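Local coordinates for Es1 family protein (Ehrlichia chaffeensis, PDB 3L3B) that is of unestablished function but belongs to the DJ-1/PfpI family, carries an amidotransferase-like domain and may act in isoprenoid biosynthesis, at residues S26-A31 and V112-Y117; A143-Y148 and A166-I171; C196-S201 and R217-Y222. One frame throughout, in Å; residues are numbered along the deposited sequence.

Interaction 1. Residues S26-A31 and V112-Y117; sequences SAVILA and VIPGGY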
loop_
_atom_site.group_PDB
_atom_site.type_symbol
_atom_site.label_atom_id
_atom_site.label_comp_id
_atom_site.label_asym_id
_atom_site.label_seq_id
_atom_site.Cartn_x
_atom_site.Cartn_y
_atom_site.Cartn_z
ATOM N N SER B 26 8.961 3.765 -15.951
ATOM C CA SER B 26 8.155 2.530 -15.940
ATOM C C SER B 26 6.681 2.821 -15.894
ATOM O O SER B 26 6.256 3.698 -15.138
ATOM C CB SER B 26 8.499 1.690 -14.732
ATOM O OG SER B 26 7.798 0.474 -14.808
ATOM N N ALA B 27 5.893 2.099 -16.674
ATOM C CA ALA B 27 4.447 2.101 -16.512
ATOM C C ALA B 27 4.087 1.058 -15.442
ATOM O O ALA B 27 4.810 0.063 -15.276
ATOM C CB ALA B 27 3.742 1.774 -17.830
ATOM N N VAL B 28 3.022 1.309 -14.682
ATOM C CA VAL B 28 2.512 0.354 -13.689
ATOM C C VAL B 28 1.038 0.242 -13.945
ATOM O O VAL B 28 0.354 1.276 -13.973
ATOM C CB VAL B 28 2.772 0.819 -12.230
ATOM C CG1 VAL B 28 2.135 -0.171 -11.176
ATOM C CG2 VAL B 28 4.282 1.017 -12.006
ATOM N N ILE B 29 0.535 -0.981 -14.143
ATOM C CA ILE B 29 -0.864 -1.182 -14.419
ATOM C C ILE B 29 -1.543 -1.717 -13.160
ATOM O O ILE B 29 -1.122 -2.704 -12.569
ATOM C CB ILE B 29 -1.115 -2.112 -15.613
ATOM C CG1 ILE B 29 -0.609 -1.439 -16.895
ATOM C CG2 ILE B 29 -2.596 -2.407 -15.716
ATOM C CD1 ILE B 29 -0.541 -2.324 -18.157
ATOM N N LEU B 30 -2.632 -1.060 -12.803
ATOM C CA LEU B 30 -3.392 -1.380 -11.636
ATOM C C LEU B 30 -4.825 -1.798 -11.987
ATOM O O LEU B 30 -5.388 -1.443 -13.059
ATOM C CB LEU B 30 -3.415 -0.125 -10.756
ATOM C CG LEU B 30 -2.092 0.449 -10.254
ATOM C CD1 LEU B 30 -2.345 1.697 -9.409
ATOM C CD2 LEU B 30 -1.389 -0.613 -9.392
ATOM N N ALA B 31 -5.408 -2.583 -11.083
ATOM C CA ALA B 31 -6.709 -3.172 -11.321
ATOM C C ALA B 31 -7.721 -2.830 -10.243
ATOM O O ALA B 31 -8.751 -3.465 -10.223
ATOM C CB ALA B 31 -6.603 -4.708 -11.435
ATOM N N VAL B 112 5.470 -2.723 -15.253
ATOM C CA VAL B 112 5.285 -3.641 -14.130
ATOM C C VAL B 112 3.783 -3.779 -13.839
ATOM O O VAL B 112 3.025 -2.790 -13.879
ATOM C CB VAL B 112 6.096 -3.230 -12.885
ATOM C CG1 VAL B 112 6.041 -4.334 -11.824
ATOM C CG2 VAL B 112 7.538 -2.956 -13.278
ATOM N N ILE B 113 3.360 -5.026 -13.623
ATOM C CA ILE B 113 2.011 -5.369 -13.276
ATOM C C ILE B 113 1.982 -6.060 -11.902
ATOM O O ILE B 113 2.209 -7.267 -11.799
ATOM C CB ILE B 113 1.398 -6.324 -14.304
ATOM C CG1 ILE B 113 1.691 -5.823 -15.724
ATOM C CG2 ILE B 113 -0.087 -6.412 -14.059
ATOM C CD1 ILE B 113 1.434 -6.843 -16.849
ATOM N N PRO B 114 1.654 -5.307 -10.841
ATOM C CA PRO B 114 1.447 -5.973 -9.549
ATOM C C PRO B 114 0.351 -7.024 -9.642
ATOM O O PRO B 114 -0.450 -7.021 -10.583
ATOM C CB PRO B 114 1.011 -4.825 -8.646
ATOM C CG PRO B 114 1.572 -3.585 -9.267
ATOM C CD PRO B 114 1.606 -3.844 -10.742
ATOM N N GLY B 115 0.255 -7.922 -8.668
ATOM C CA GLY B 115 -0.793 -8.917 -8.728
ATOM C C GLY B 115 -2.048 -8.426 -8.015
ATOM O O GLY B 115 -2.285 -7.208 -7.868
ATOM N N GLY B 116 -2.819 -9.405 -7.576
ATOM C CA GLY B 116 -4.078 -9.187 -6.886
ATOM C C GLY B 116 -5.128 -9.885 -7.715
ATOM O O GLY B 116 -5.026 -9.931 -8.936
ATOM N N TYR B 117 -6.174 -10.355 -7.035
ATOM C CA TYR B 117 -7.234 -11.131 -7.638
ATOM C C TYR B 117 -7.930 -10.329 -8.687
ATOM O O TYR B 117 -8.430 -10.888 -9.672
ATOM C CB TYR B 117 -8.217 -11.620 -6.563
ATOM C CG TYR B 117 -9.230 -12.644 -7.033
ATOM C CD1 TYR B 117 -8.864 -13.982 -7.218
ATOM C CD2 TYR B 117 -10.549 -12.273 -7.321
ATOM C CE1 TYR B 117 -9.795 -14.931 -7.662
ATOM C CE2 TYR B 117 -11.488 -13.218 -7.765
ATOM C CZ TYR B 117 -11.100 -14.544 -7.928
ATOM O OH TYR B 117 -12.004 -15.486 -8.357
HETATM O O HOH W 1 -2.008 -4.577 -10.615
#
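The carbonyl oxygen of Ala-27 takes two donors. Val-112 N reaches Ala-27 O at 2.9 Å with an N-H...O angle of 165°. Ser-26 OG, the neighbour along the chain, donates to the same Ala-27 O at 3.1 Å. The two donors arrive from opposite faces of the carbonyl plane, and the hydroxyl stands well above it. Ser-26 can do this because OG lies anti to its backbone N, beside the carbonyl carbon (chi1 -175°). There OG also touches Val-112 CG2.

The next rung is Ile-29 N to Val-112 O, 3.1 Å. Val-112 thus donates and accepts on either side of Val-28, the pattern of a parallel bridge. Val-28 CA adds a C-H...O contact to Val-112 O at 3.2 Å. The strands 24-29 and 110-113 are neighbours inside the mixed sheet of this DJ-1/PfpI-type fold.

Beyond the last rung, Pro-114 has no N-H to give. Its CD lies 3.5 Å from Ile-29 O, and its ring crosses the Val-28 side chain at about a right angle, with CD 3.7 Å from Val-28 CG1. Just past the paired part, a water donates to both Ile-29 O and Pro-114 O.

Helix 41-53 packs on Val-28, Val-112 and Pro-114. Phe-140 of helix 138-149 packs on Ile-29. All the touching residues are buried. The rungs and the water give Ala-27 O, Val-112 N and O, Ile-29 N and O and Pro-114 O partners between two layers of helix side chains.

Interaction 2. Residues A143-Y148 and A166-I171; sequences AVREFY and ALLKDI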
loop_
_atom_site.group_PDB
_atom_site.type_symbol
_atom_site.label_atom_id
_atom_site.label_comp_id
_atom_site.label_asym_id
_atom_site.label_seq_id
_atom_site.Cartn_x
_atom_site.Cartn_y
_atom_site.Cartn_z
ATOM N N ALA B 143 -1.966 -3.100 -24.590
ATOM C CA ALA B 143 -0.917 -2.406 -23.870
ATOM C C ALA B 143 0.280 -3.302 -23.595
ATOM O O ALA B 143 1.402 -2.915 -23.890
ATOM C CB ALA B 143 -1.448 -1.834 -22.554
ATOM N N VAL B 144 0.040 -4.483 -23.040
ATOM C CA VAL B 144 1.119 -5.408 -22.743
ATOM C C VAL B 144 1.775 -5.910 -24.048
ATOM O O VAL B 144 2.973 -5.965 -24.102
ATOM C CB VAL B 144 0.682 -6.604 -21.884
ATOM C CG1 VAL B 144 1.846 -7.493 -21.613
ATOM C CG2 VAL B 144 0.048 -6.155 -20.490
ATOM N N ARG B 145 0.992 -6.236 -25.090
ATOM C CA ARG B 145 1.569 -6.594 -26.393
ATOM C C ARG B 145 2.420 -5.450 -26.978
ATOM O O ARG B 145 3.419 -5.716 -27.646
ATOM C CB ARG B 145 0.470 -6.986 -27.402
ATOM C CG ARG B 145 -0.296 -8.269 -27.040
ATOM C CD ARG B 145 0.442 -9.453 -27.591
ATOM N NE ARG B 145 -0.283 -10.723 -27.553
ATOM C CZ ARG B 145 -0.801 -11.347 -28.599
ATOM N NH1 ARG B 145 -1.381 -12.537 -28.421
ATOM N NH2 ARG B 145 -0.734 -10.807 -29.819
ATOM N N GLU B 146 2.035 -4.182 -26.750
ATOM C CA GLU B 146 2.837 -3.077 -27.274
ATOM C C GLU B 146 4.195 -3.024 -26.603
ATOM O O GLU B 146 5.207 -2.815 -27.261
ATOM C CB GLU B 146 2.136 -1.719 -27.175
ATOM C CG GLU B 146 1.153 -1.458 -28.290
ATOM C CD GLU B 146 0.657 -0.031 -28.289
ATOM O OE1 GLU B 146 1.353 0.835 -28.846
ATOM O OE2 GLU B 146 -0.418 0.226 -27.709
ATOM N N PHE B 147 4.219 -3.236 -25.297
ATOM C CA PHE B 147 5.493 -3.315 -24.563
ATOM C C PHE B 147 6.275 -4.525 -25.081
ATOM O O PHE B 147 7.460 -4.411 -25.384
ATOM C CB PHE B 147 5.285 -3.440 -23.059
ATOM C CG PHE B 147 5.152 -2.103 -22.348
ATOM C CD1 PHE B 147 6.293 -1.380 -21.983
ATOM C CD2 PHE B 147 3.923 -1.554 -22.131
ATOM C CE1 PHE B 147 6.193 -0.136 -21.357
ATOM C CE2 PHE B 147 3.814 -0.313 -21.517
ATOM C CZ PHE B 147 4.967 0.386 -21.124
ATOM N N TYR B 148 5.616 -5.662 -25.206
ATOM C CA TYR B 148 6.318 -6.882 -25.664
ATOM C C TYR B 148 6.846 -6.723 -27.068
ATOM O O TYR B 148 8.018 -7.045 -27.356
ATOM C CB TYR B 148 5.422 -8.115 -25.587
ATOM C CG TYR B 148 6.130 -9.345 -26.056
ATOM C CD1 TYR B 148 7.079 -9.956 -25.261
ATOM C CD2 TYR B 148 5.885 -9.870 -27.320
ATOM C CE1 TYR B 148 7.759 -11.075 -25.714
ATOM C CE2 TYR B 148 6.563 -11.006 -27.787
ATOM C CZ TYR B 148 7.488 -11.594 -26.965
ATOM O OH TYR B 148 8.197 -12.681 -27.411
ATOM N N ALA B 166 -0.815 -15.966 -20.827
ATOM C CA ALA B 166 -2.020 -16.182 -21.627
ATOM C C ALA B 166 -2.145 -15.147 -22.759
ATOM O O ALA B 166 -2.375 -15.475 -23.916
ATOM C CB ALA B 166 -3.280 -16.139 -20.704
ATOM N N LEU B 167 -1.957 -13.886 -22.434
ATOM C CA LEU B 167 -2.105 -12.872 -23.427
ATOM C C LEU B 167 -0.987 -12.930 -24.499
ATOM O O LEU B 167 -1.212 -12.445 -25.602
ATOM C CB LEU B 167 -2.236 -11.482 -22.793
ATOM C CG LEU B 167 -1.018 -10.739 -22.241
ATOM C CD1 LEU B 167 -0.282 -9.945 -23.344
ATOM C CD2 LEU B 167 -1.382 -9.746 -21.066
ATOM N N LEU B 168 0.181 -13.485 -24.170
ATOM C CA LEU B 168 1.281 -13.656 -25.160
ATOM C C LEU B 168 1.298 -15.016 -25.928
ATOM O O LEU B 168 2.075 -15.203 -26.871
ATOM C CB LEU B 168 2.612 -13.408 -24.491
ATOM C CG LEU B 168 2.882 -11.978 -24.035
ATOM C CD1 LEU B 168 4.181 -11.899 -23.210
ATOM C CD2 LEU B 168 2.862 -10.968 -25.230
ATOM N N LYS B 169 0.443 -15.947 -25.538
ATOM C CA LYS B 169 0.592 -17.351 -25.936
ATOM C C LYS B 169 0.538 -17.627 -27.433
ATOM O O LYS B 169 1.099 -18.614 -27.885
ATOM C CB LYS B 169 -0.462 -18.219 -25.246
ATOM C CG LYS B 169 -1.812 -18.187 -25.915
ATOM C CD LYS B 169 -2.903 -18.683 -24.963
ATOM C CE LYS B 169 -3.349 -20.117 -25.270
ATOM N NZ LYS B 169 -4.730 -20.302 -24.656
ATOM N N ASP B 170 -0.153 -16.777 -28.185
ATOM C CA ASP B 170 -0.221 -16.957 -29.634
ATOM C C ASP B 170 1.033 -16.511 -30.353
ATOM O O ASP B 170 1.250 -16.912 -31.453
ATOM C CB ASP B 170 -1.415 -16.219 -30.223
ATOM C CG ASP B 170 -2.738 -16.725 -29.657
ATOM O OD1 ASP B 170 -2.921 -17.983 -29.527
ATOM O OD2 ASP B 170 -3.580 -15.861 -29.349
ATOM N N ILE B 171 1.850 -15.682 -29.722
ATOM C CA ILE B 171 3.063 -15.190 -30.348
ATOM C C ILE B 171 4.348 -15.564 -29.593
ATOM O O ILE B 171 5.426 -15.393 -30.126
ATOM C CB ILE B 171 2.999 -13.640 -30.570
ATOM C CG1 ILE B 171 2.941 -12.894 -29.240
ATOM C CG2 ILE B 171 1.801 -13.271 -31.528
ATOM C CD1 ILE B 171 3.067 -11.352 -29.359
HETATM O O HOH W 2 -3.820 -13.292 -29.972
HETATM O O HOH W 3 7.653 -14.246 -30.325
#
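Arg-145 bends at chi2 (-87°), which carries its guanidinium to Leu-167 O. Leu-167 meets the other helix with CG between its own backbone N and carbonyl carbon (chi1 77°), and this turns both its methyls to Val-144. The contact is helix-to-helix packing within the alpha/beta sandwich of the DJ-1/PfpI fold. Helix 138-149 meets the C-terminal end of helix 160-168 and the turn after it.

Arg-145 grips a single atom side-on. NE and NH1 each donate to Leu-167 O at 2.8 Å. They come from opposite faces of the carbonyl plane, while the oxygen lies close to the guanidinium plane. A positive group at this helix end would be expected to suit the carbonyls there. The Arg-145 NH1 to Asp-170 OD2 distance of 4.1 Å is too long for a salt bridge, but a water links the two atoms.

The apolar parts close in around this bond. Ile-171 CD1 lies over one face of the guanidinium, offset toward its rim, and also touches Arg-145 CD. Leu-168 CD2 touches both Arg-145 CD and Tyr-148 CG, each at 3.7 Å. Leu-168 CD1 sits over a face of the tyrosine ring. Val-144 crosses Leu-167 at about a right angle and, on the inner side, packs on Ile-154 and Leu-111 of the sheet. Tyr-148 OH is hydrogen-bonded to Asn-207 OD1, while lower on the same ring Tyr-148 CD2 lies 3.8 Å from Ile-171 CD1.

Interaction 3. Residues C196-S201 and R217-Y222; sequences CPTIKS and RNDSLY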
loop_
_atom_site.group_PDB
_atom_site.type_symbol
_atom_site.label_atom_id
_atom_site.label_comp_id
_atom_site.label_asym_id
_atom_site.label_seq_id
_atom_site.Cartn_x
_atom_site.Cartn_y
_atom_site.Cartn_z
ATOM N N CYS B 196 9.915 -21.220 -7.822
ATOM C CA CYS B 196 10.742 -20.146 -7.282
ATOM C C CYS B 196 10.344 -19.762 -5.842
ATOM O O CYS B 196 9.161 -19.683 -5.527
ATOM C CB CYS B 196 10.613 -18.903 -8.175
ATOM S SG CYS B 196 11.784 -17.605 -7.781
ATOM N N PRO B 197 11.328 -19.560 -4.958
ATOM C CA PRO B 197 10.927 -19.148 -3.609
ATOM C C PRO B 197 10.417 -17.708 -3.601
ATOM O O PRO B 197 10.666 -16.928 -4.555
ATOM C CB PRO B 197 12.201 -19.321 -2.762
ATOM C CG PRO B 197 13.325 -19.494 -3.728
ATOM C CD PRO B 197 12.713 -20.049 -5.011
ATOM N N THR B 198 9.625 -17.408 -2.583
ATOM C CA THR B 198 9.092 -16.085 -2.357
ATOM C C THR B 198 10.162 -15.020 -2.428
ATOM O O THR B 198 9.911 -13.962 -2.955
ATOM C CB THR B 198 8.419 -15.967 -0.988
ATOM O OG1 THR B 198 7.383 -16.946 -0.877
ATOM C CG2 THR B 198 7.789 -14.606 -0.837
ATOM N N ILE B 199 11.343 -15.296 -1.868
ATOM C CA ILE B 199 12.387 -14.282 -1.797
ATOM C C ILE B 199 13.196 -14.046 -3.069
ATOM O O ILE B 199 13.979 -13.113 -3.088
ATOM C CB ILE B 199 13.345 -14.500 -0.568
ATOM C CG1 ILE B 199 13.978 -15.902 -0.588
ATOM C CG2 ILE B 199 12.586 -14.267 0.713
ATOM C CD1 ILE B 199 15.055 -16.125 0.490
ATOM N N LYS B 200 13.005 -14.850 -4.131
ATOM C CA LYS B 200 13.756 -14.673 -5.363
ATOM C C LYS B 200 12.761 -14.347 -6.482
ATOM O O LYS B 200 11.559 -14.161 -6.228
ATOM C CB LYS B 200 14.600 -15.944 -5.690
ATOM N N SER B 201 13.271 -14.192 -7.690
ATOM C CA SER B 201 12.446 -13.923 -8.888
ATOM C C SER B 201 12.993 -14.712 -10.097
ATOM O O SER B 201 14.074 -15.258 -10.024
ATOM C CB SER B 201 12.437 -12.425 -9.199
ATOM O OG SER B 201 13.700 -11.965 -9.669
ATOM N N ARG B 217 1.738 -17.323 -1.965
ATOM C CA ARG B 217 1.913 -18.039 -0.704
ATOM C C ARG B 217 1.616 -17.106 0.469
ATOM O O ARG B 217 1.748 -15.860 0.372
ATOM C CB ARG B 217 3.345 -18.562 -0.543
ATOM C CG ARG B 217 3.788 -19.609 -1.587
ATOM C CD ARG B 217 5.188 -20.083 -1.251
ATOM N NE ARG B 217 5.802 -20.989 -2.236
ATOM C CZ ARG B 217 6.590 -20.612 -3.245
ATOM N NH1 ARG B 217 6.827 -19.320 -3.514
ATOM N NH2 ARG B 217 7.121 -21.544 -4.037
ATOM N N ASN B 218 1.259 -17.737 1.582
ATOM C CA ASN B 218 0.845 -17.027 2.794
ATOM C C ASN B 218 2.092 -16.737 3.632
ATOM O O ASN B 218 2.295 -17.300 4.725
ATOM C CB ASN B 218 -0.164 -17.884 3.582
ATOM C CG ASN B 218 -1.226 -17.053 4.272
ATOM O OD1 ASN B 218 -1.306 -15.825 4.087
ATOM N ND2 ASN B 218 -2.068 -17.718 5.072
ATOM N N ASP B 219 2.918 -15.847 3.096
ATOM C CA ASP B 219 4.266 -15.611 3.582
ATOM C C ASP B 219 4.302 -14.216 4.239
ATOM O O ASP B 219 3.316 -13.469 4.216
ATOM C CB ASP B 219 5.231 -15.682 2.407
ATOM C CG ASP B 219 6.590 -16.180 2.793
ATOM O OD1 ASP B 219 6.996 -15.951 3.965
ATOM O OD2 ASP B 219 7.261 -16.796 1.925
ATOM N N SER B 220 5.432 -13.869 4.826
ATOM C CA SER B 220 5.574 -12.575 5.493
ATOM C C SER B 220 5.782 -11.456 4.473
ATOM O O SER B 220 6.275 -11.671 3.355
ATOM C CB SER B 220 6.767 -12.604 6.470
ATOM O OG SER B 220 7.977 -12.631 5.714
ATOM N N LEU B 221 5.431 -10.247 4.870
ATOM C CA LEU B 221 5.594 -9.076 4.003
ATOM C C LEU B 221 7.058 -8.858 3.660
ATOM O O LEU B 221 7.401 -8.503 2.538
ATOM C CB LEU B 221 5.007 -7.862 4.738
ATOM C CG LEU B 221 5.007 -6.505 4.035
ATOM C CD1 LEU B 221 4.384 -6.472 2.648
ATOM C CD2 LEU B 221 4.281 -5.505 5.019
ATOM N N TYR B 222 7.950 -9.088 4.631
ATOM C CA TYR B 222 9.374 -8.839 4.349
ATOM C C TYR B 222 9.864 -9.803 3.248
ATOM O O TYR B 222 10.570 -9.398 2.362
ATOM C CB TYR B 222 10.225 -8.903 5.613
ATOM C CG TYR B 222 11.696 -8.626 5.364
ATOM C CD1 TYR B 222 12.150 -7.342 5.037
ATOM C CD2 TYR B 222 12.624 -9.657 5.423
ATOM C CE1 TYR B 222 13.512 -7.100 4.778
ATOM C CE2 TYR B 222 13.984 -9.432 5.181
ATOM C CZ TYR B 222 14.427 -8.153 4.861
ATOM O OH TYR B 222 15.782 -7.974 4.619
HETATM O O HOH W 4 5.378 -16.724 -2.612
#
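The guanidinium of Arg-217 meets Cys-196 O at its edge, close to its own plane. The grip is end-on: NH1 and NH2 each donate to Cys-196 O at 3.1 Å, with N-H...O angles both about 145°. The two bonds differ at the acceptor. NH1 lies in the carbonyl plane, while NH2 stands 44° out of it. Thr-198 N and Pro-197 C approach the guanidinium obliquely. Arg-217 can span the gap because its chain is extended from CG to NE.

The carboxylate of Asp-219 is also met near its plane. Thr-198 OG1 donates to Asp-219 OD2 at 2.8 Å, on the anti side. Thr-198 CG2 also lies near this carboxylate. The other oxygen, Asp-219 OD1, accepts from Ser-220 N at 2.7 Å. The carboxylate is thus held through both oxygens.

A water completes the network. It donates to Thr-198 OG1 at 2.7 Å and accepts from Arg-217 NH1 at 3.1 Å. Thr-198 is therefore joined directly to the aspartate and through water to the arginine. The hydroxyl both gives and takes a hydrogen bond.

The second subunit comes in beside this contact: its Asp-52 accepts from Tyr-222 N. Residues 197-200 form a type I turn, with Lys-200 N bonded to Pro-197 O. Thr-198 of this turn, through Asp-219, is tied to a helix N-cap beside the dimer interface: Ser-220 caps helix 221-238, with OG bonded to Asn-223 N.

From the N terminus, interaction 1 comes first. It pairs strand 24-29 with strand 110-113 and closes a long loop holding helices 41-53 and 85-92 and several strands. Interaction 2 opens after that loop has closed and ties helix 138-149 to the end of helix 160-168, closing a short loop that contains strand 154-157. Interaction 3 follows. It joins the loop before strand 202-204 to the loop leading into helix 221-238, enclosing strands 202-204 and 209-212. The three are in series, with no nesting or crossing. Interactions 1 and 2 touch: Ala-27 packs on Phe-147 and Ile-113 on Val-144. Interaction 3 stands apart, on the other side of the chain's centre from interaction 2.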